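Local coordinates for mundticin KS immunity protein (Enterococcus mundtii, PDB 2ZRR) that probably protects the bacteriocin-producing bacterium from its own antimicrobial peptide, mundticin KS, as an immunity protein built as an antiparallel four-helix bundle, at residues K36-L48 with L97-I111. Numbering follows the deposited sequence.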
loop_
_atom_site.group_PDB
_atom_site.type_symbol
_atom_site.label_atom_id
_atom_site.label_comp_id
_atom_site.label_asym_id
_atom_site.label_seq_id
_atom_site.Cartn_x
_atom_site.Cartn_y
_atom_site.Cartn_z
ATOM N N LYS A 36 -6.746 6.576 -7.797
ATOM C CA LYS A 36 -7.397 5.901 -6.675
ATOM C C LYS A 36 -6.385 5.154 -5.829
ATOM O O LYS A 36 -6.374 5.290 -4.606
ATOM C CB LYS A 36 -8.439 4.904 -7.187
ATOM C CG LYS A 36 -9.879 5.268 -6.885
ATOM C CD LYS A 36 -10.842 4.155 -7.321
ATOM C CE LYS A 36 -11.526 4.468 -8.653
ATOM N NZ LYS A 36 -11.041 3.579 -9.753
ATOM N N ALA A 37 -5.541 4.345 -6.473
ATOM C CA ALA A 37 -4.523 3.579 -5.749
ATOM C C ALA A 37 -3.580 4.498 -4.949
ATOM O O ALA A 37 -3.267 4.230 -3.784
ATOM C CB ALA A 37 -3.726 2.719 -6.722
ATOM N N GLU A 38 -3.135 5.586 -5.570
ATOM C CA GLU A 38 -2.248 6.531 -4.899
ATOM C C GLU A 38 -2.937 7.197 -3.694
ATOM O O GLU A 38 -2.337 7.357 -2.629
ATOM C CB GLU A 38 -1.788 7.593 -5.896
ATOM C CG GLU A 38 -0.692 7.134 -6.831
ATOM C CD GLU A 38 -0.566 8.018 -8.042
ATOM O OE1 GLU A 38 -1.109 9.137 -8.034
ATOM O OE2 GLU A 38 0.087 7.597 -9.017
ATOM N N VAL A 39 -4.202 7.579 -3.869
ATOM C CA VAL A 39 -4.978 8.213 -2.799
ATOM C C VAL A 39 -5.034 7.305 -1.573
ATOM O O VAL A 39 -4.744 7.742 -0.461
ATOM C CB VAL A 39 -6.422 8.538 -3.275
ATOM C CG1 VAL A 39 -7.366 8.658 -2.093
ATOM C CG2 VAL A 39 -6.414 9.817 -4.070
ATOM N N ILE A 40 -5.390 6.039 -1.775
ATOM C CA ILE A 40 -5.477 5.093 -0.669
ATOM C C ILE A 40 -4.138 4.956 0.066
ATOM O O ILE A 40 -4.086 4.900 1.300
ATOM C CB ILE A 40 -5.921 3.705 -1.171
ATOM C CG1 ILE A 40 -7.310 3.796 -1.791
ATOM C CG2 ILE A 40 -5.946 2.710 -0.027
ATOM C CD1 ILE A 40 -7.784 2.482 -2.386
ATOM N N ILE A 41 -3.049 4.900 -0.688
ATOM C CA ILE A 41 -1.732 4.758 -0.074
ATOM C C ILE A 41 -1.390 6.015 0.722
ATOM O O ILE A 41 -0.904 5.936 1.850
ATOM C CB ILE A 41 -0.648 4.474 -1.155
ATOM C CG1 ILE A 41 -0.764 3.014 -1.615
ATOM C CG2 ILE A 41 0.754 4.751 -0.595
ATOM C CD1 ILE A 41 -0.530 2.804 -3.099
ATOM N N THR A 42 -1.660 7.175 0.143
ATOM C CA THR A 42 -1.384 8.431 0.830
ATOM C C THR A 42 -2.129 8.444 2.168
ATOM O O THR A 42 -1.548 8.701 3.214
ATOM C CB THR A 42 -1.831 9.626 -0.034
ATOM O OG1 THR A 42 -1.119 9.605 -1.281
ATOM C CG2 THR A 42 -1.562 10.933 0.675
ATOM N N GLU A 43 -3.421 8.142 2.114
ATOM C CA GLU A 43 -4.266 8.101 3.304
ATOM C C GLU A 43 -3.707 7.131 4.334
ATOM O O GLU A 43 -3.589 7.459 5.514
ATOM C CB GLU A 43 -5.683 7.663 2.923
ATOM C CG GLU A 43 -6.416 8.675 2.079
ATOM C CD GLU A 43 -7.734 8.137 1.551
ATOM O OE1 GLU A 43 -7.892 6.894 1.479
ATOM O OE2 GLU A 43 -8.607 8.965 1.209
ATOM N N LEU A 44 -3.377 5.930 3.873
ATOM C CA LEU A 44 -2.834 4.893 4.735
ATOM C C LEU A 44 -1.546 5.313 5.431
ATOM O O LEU A 44 -1.379 5.090 6.628
ATOM C CB LEU A 44 -2.577 3.634 3.918
ATOM C CG LEU A 44 -3.609 2.534 4.108
ATOM C CD1 LEU A 44 -3.625 1.637 2.886
ATOM C CD2 LEU A 44 -3.270 1.751 5.362
ATOM N N LEU A 45 -0.633 5.910 4.670
ATOM C CA LEU A 45 0.646 6.355 5.217
ATOM C C LEU A 45 0.430 7.440 6.255
ATOM O O LEU A 45 1.063 7.449 7.313
ATOM C CB LEU A 45 1.537 6.886 4.101
ATOM C CG LEU A 45 2.357 5.793 3.436
ATOM C CD1 LEU A 45 3.051 6.357 2.211
ATOM C CD2 LEU A 45 3.355 5.239 4.436
ATOM N N ASP A 46 -0.471 8.360 5.939
ATOM C CA ASP A 46 -0.799 9.454 6.839
ATOM C C ASP A 46 -1.365 8.909 8.159
ATOM O O ASP A 46 -1.191 9.503 9.225
ATOM C CB ASP A 46 -1.833 10.361 6.171
ATOM C CG ASP A 46 -1.587 11.830 6.449
ATOM O OD1 ASP A 46 -1.367 12.582 5.476
ATOM O OD2 ASP A 46 -1.616 12.239 7.633
ATOM N N ASP A 47 -2.027 7.761 8.077
ATOM C CA ASP A 47 -2.651 7.151 9.240
ATOM C C ASP A 47 -1.761 6.222 10.049
ATOM O O ASP A 47 -1.878 6.152 11.267
ATOM C CB ASP A 47 -3.900 6.385 8.804
ATOM C CG ASP A 47 -4.907 6.233 9.924
ATOM O OD1 ASP A 47 -4.984 5.134 10.512
ATOM O OD2 ASP A 47 -5.617 7.218 10.217
ATOM N N LEU A 48 -0.876 5.507 9.371
ATOM C CA LEU A 48 0.011 4.556 10.026
ATOM C C LEU A 48 0.922 5.080 11.131
ATOM O O LEU A 48 1.231 4.340 12.066
ATOM C CB LEU A 48 0.863 3.844 8.977
ATOM C CG LEU A 48 0.160 2.671 8.297
ATOM C CD1 LEU A 48 0.988 2.191 7.130
ATOM C CD2 LEU A 48 -0.050 1.554 9.308
ATOM N N LEU A 97 -2.685 -4.170 12.400
ATOM C CA LEU A 97 -3.532 -3.176 11.761
ATOM C C LEU A 97 -4.940 -3.202 12.327
ATOM O O LEU A 97 -5.504 -4.274 12.534
ATOM C CB LEU A 97 -3.599 -3.431 10.256
ATOM C CG LEU A 97 -2.317 -3.303 9.438
ATOM C CD1 LEU A 97 -2.681 -3.097 7.976
ATOM C CD2 LEU A 97 -1.481 -2.140 9.949
ATOM N N ASN A 98 -5.503 -2.024 12.580
ATOM C CA ASN A 98 -6.864 -1.938 13.094
ATOM C C ASN A 98 -7.826 -2.199 11.927
ATOM O O ASN A 98 -7.430 -2.109 10.762
ATOM C CB ASN A 98 -7.119 -0.557 13.716
ATOM C CG ASN A 98 -7.052 0.574 12.699
ATOM O OD1 ASN A 98 -7.156 0.354 11.491
ATOM N ND2 ASN A 98 -6.885 1.800 13.191
ATOM N N GLU A 99 -9.076 -2.532 12.238
ATOM C CA GLU A 99 -10.074 -2.819 11.208
ATOM C C GLU A 99 -10.033 -1.845 10.034
ATOM O O GLU A 99 -9.968 -2.258 8.877
ATOM C CB GLU A 99 -11.479 -2.811 11.819
ATOM C CG GLU A 99 -12.578 -3.275 10.868
ATOM C CD GLU A 99 -13.877 -3.610 11.589
ATOM O OE1 GLU A 99 -13.872 -3.666 12.838
ATOM O OE2 GLU A 99 -14.905 -3.816 10.907
ATOM N N ASN A 100 -10.069 -0.554 10.340
ATOM C CA ASN A 100 -10.049 0.495 9.327
ATOM C C ASN A 100 -8.845 0.474 8.387
ATOM O O ASN A 100 -8.967 0.811 7.211
ATOM C CB ASN A 100 -10.136 1.865 10.003
ATOM C CG ASN A 100 -11.531 2.174 10.509
ATOM O OD1 ASN A 100 -11.827 3.304 10.903
ATOM N ND2 ASN A 100 -12.400 1.163 10.498
ATOM N N GLN A 101 -7.686 0.082 8.900
ATOM C CA GLN A 101 -6.485 0.046 8.077
ATOM C C GLN A 101 -6.415 -1.168 7.169
ATOM O O GLN A 101 -6.036 -1.052 6.005
ATOM C CB GLN A 101 -5.253 0.112 8.963
ATOM C CG GLN A 101 -5.002 1.505 9.485
ATOM C CD GLN A 101 -4.103 1.492 10.693
ATOM O OE1 GLN A 101 -3.638 0.433 11.107
ATOM N NE2 GLN A 101 -3.851 2.667 11.270
ATOM N N SER A 102 -6.779 -2.335 7.694
ATOM C CA SER A 102 -6.767 -3.556 6.887
ATOM C C SER A 102 -7.801 -3.446 5.768
ATOM O O SER A 102 -7.608 -3.987 4.677
ATOM C CB SER A 102 -7.088 -4.770 7.748
ATOM O OG SER A 102 -7.587 -4.356 8.999
ATOM N N LYS A 103 -8.896 -2.743 6.042
ATOM C CA LYS A 103 -9.943 -2.560 5.049
ATOM C C LYS A 103 -9.443 -1.625 3.971
ATOM O O LYS A 103 -9.799 -1.769 2.803
ATOM C CB LYS A 103 -11.208 -1.986 5.693
ATOM C CG LYS A 103 -12.098 -3.040 6.351
ATOM C CD LYS A 103 -13.560 -2.618 6.344
ATOM C CE LYS A 103 -13.973 -2.021 7.684
ATOM N NZ LYS A 103 -14.333 -0.576 7.563
ATOM N N LYS A 104 -8.615 -0.661 4.367
ATOM C CA LYS A 104 -8.045 0.288 3.412
ATOM C C LYS A 104 -7.080 -0.483 2.513
ATOM O O LYS A 104 -7.020 -0.249 1.307
ATOM C CB LYS A 104 -7.291 1.397 4.147
ATOM C CG LYS A 104 -7.951 2.755 4.074
ATOM C CD LYS A 104 -8.253 3.162 2.646
ATOM C CE LYS A 104 -8.944 4.515 2.598
ATOM N NZ LYS A 104 -10.376 4.424 2.197
ATOM N N LEU A 105 -6.336 -1.406 3.115
ATOM C CA LEU A 105 -5.385 -2.232 2.380
ATOM C C LEU A 105 -6.117 -3.149 1.393
ATOM O O LEU A 105 -5.779 -3.195 0.205
ATOM C CB LEU A 105 -4.560 -3.079 3.353
ATOM C CG LEU A 105 -3.164 -2.569 3.741
ATOM C CD1 LEU A 105 -2.379 -3.693 4.423
ATOM C CD2 LEU A 105 -2.423 -2.069 2.501
ATOM N N LYS A 106 -7.117 -3.876 1.895
ATOM C CA LYS A 106 -7.913 -4.796 1.077
ATOM C C LYS A 106 -8.567 -4.036 -0.070
ATOM O O LYS A 106 -8.686 -4.542 -1.190
ATOM C CB LYS A 106 -8.990 -5.474 1.936
ATOM C CG LYS A 106 -8.436 -6.431 2.988
ATOM C CD LYS A 106 -9.529 -7.267 3.646
ATOM C CE LYS A 106 -9.885 -6.720 5.028
ATOM N NZ LYS A 106 -10.061 -7.790 6.054
ATOM N N GLU A 107 -8.991 -2.813 0.228
ATOM C CA GLU A 107 -9.623 -1.948 -0.755
ATOM C C GLU A 107 -8.571 -1.567 -1.810
ATOM O O GLU A 107 -8.892 -1.289 -2.970
ATOM C CB GLU A 107 -10.172 -0.716 -0.035
ATOM C CG GLU A 107 -10.469 0.487 -0.901
ATOM C CD GLU A 107 -10.883 1.692 -0.067
ATOM O OE1 GLU A 107 -11.156 2.772 -0.644
ATOM O OE2 GLU A 107 -10.934 1.549 1.176
ATOM N N LEU A 108 -7.305 -1.571 -1.404
ATOM C CA LEU A 108 -6.221 -1.246 -2.320
ATOM C C LEU A 108 -6.029 -2.415 -3.285
ATOM O O LEU A 108 -6.030 -2.227 -4.505
ATOM C CB LEU A 108 -4.929 -0.978 -1.537
ATOM C CG LEU A 108 -3.656 -0.654 -2.327
ATOM C CD1 LEU A 108 -3.844 0.596 -3.184
ATOM C CD2 LEU A 108 -2.526 -0.465 -1.348
ATOM N N MET A 109 -5.877 -3.619 -2.736
ATOM C CA MET A 109 -5.695 -4.822 -3.551
ATOM C C MET A 109 -6.890 -5.028 -4.484
ATOM O O MET A 109 -6.744 -5.478 -5.620
ATOM C CB MET A 109 -5.527 -6.048 -2.651
ATOM C CG MET A 109 -4.088 -6.451 -2.402
ATOM S SD MET A 109 -2.996 -5.061 -1.985
ATOM C CE MET A 109 -2.031 -4.919 -3.496
ATOM N N SER A 110 -8.075 -4.689 -3.989
ATOM C CA SER A 110 -9.301 -4.822 -4.760
ATOM C C SER A 110 -9.282 -4.006 -6.046
ATOM O O SER A 110 -10.088 -4.256 -6.938
ATOM C CB SER A 110 -10.505 -4.383 -3.926
ATOM O OG SER A 110 -11.130 -3.241 -4.503
ATOM N N ILE A 111 -8.395 -3.020 -6.143
ATOM C CA ILE A 111 -8.339 -2.215 -7.358
ATOM C C ILE A 111 -7.822 -3.112 -8.473
ATOM O O ILE A 111 -8.268 -3.020 -9.624
ATOM C CB ILE A 111 -7.419 -0.992 -7.196
ATOM C CG1 ILE A 111 -8.089 0.028 -6.282
ATOM C CG2 ILE A 111 -7.160 -0.347 -8.550
ATOM C CD1 ILE A 111 -7.196 1.180 -5.896
HETATM O O HOH W 1 -6.149 4.307 12.599
#
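Ile40 packs against Lys104, Glu107 and Ile111 where the first and last helices of the antiparallel four-helix bundle, 33-48 and 99-109, lie side by side; the N-to-C directions of their local axes are 161° apart, nearly antiparallel, and the axes approach to 9.8 Å. With CG1 beside the backbone N (chi1 -62°) and CG2 anti to it, Ile40 divides its branches: CG2 lies 3.4 Å from Lys104 O and also meets the Lys104 chain, whereas CD1 reaches the aliphatic part of Glu107 and meets Ile111 CD1 tip to tip at 3.8 Å. The same Ile111 methyl rests on the Ala37 backbone, at N and CA. On the inner side, Leu108 spreads its two methyls, CD1 near Ala37 O and CD2 3.9 Å from Ile41 CG1. Leu44 CG and CD1 lie against Lys104 CB, the two side chains running alongside in opposing senses, while Leu44 CD1 meets Leu105 CD2 with the two side chains at about a right angle. Leu108 also touches Met82, and Leu105 touches Ile86, so this apolar layer continues onto helix 75-90.

Polar groups border the layer. Lys104, its chain bent at chi2 and chi4, carries NZ to Glu107 OE2 (3.1 Å), a salt bridge within one helix; the link to Glu43 is longer and less certain. At the other end Leu48 CD2 packs on Leu97 CD2, and the N-terminus of helix 99-109 is closed by a capping box in which Asn98 OD1 accepts from Gln101 N at 2.7 Å, the return bond from Asn98 N to Gln101 OE1 being weak. Water 1 joins Asn98 ND2 to Asp47 OD1. The Asp47 carboxylate and Gln101 amide stand nearly perpendicular, and OD1 also accepts from Gln101 NE2 at 2.8 Å, a nearly straight bond (170°) lying in the amide plane and meeting OD1 almost along its C-O axis.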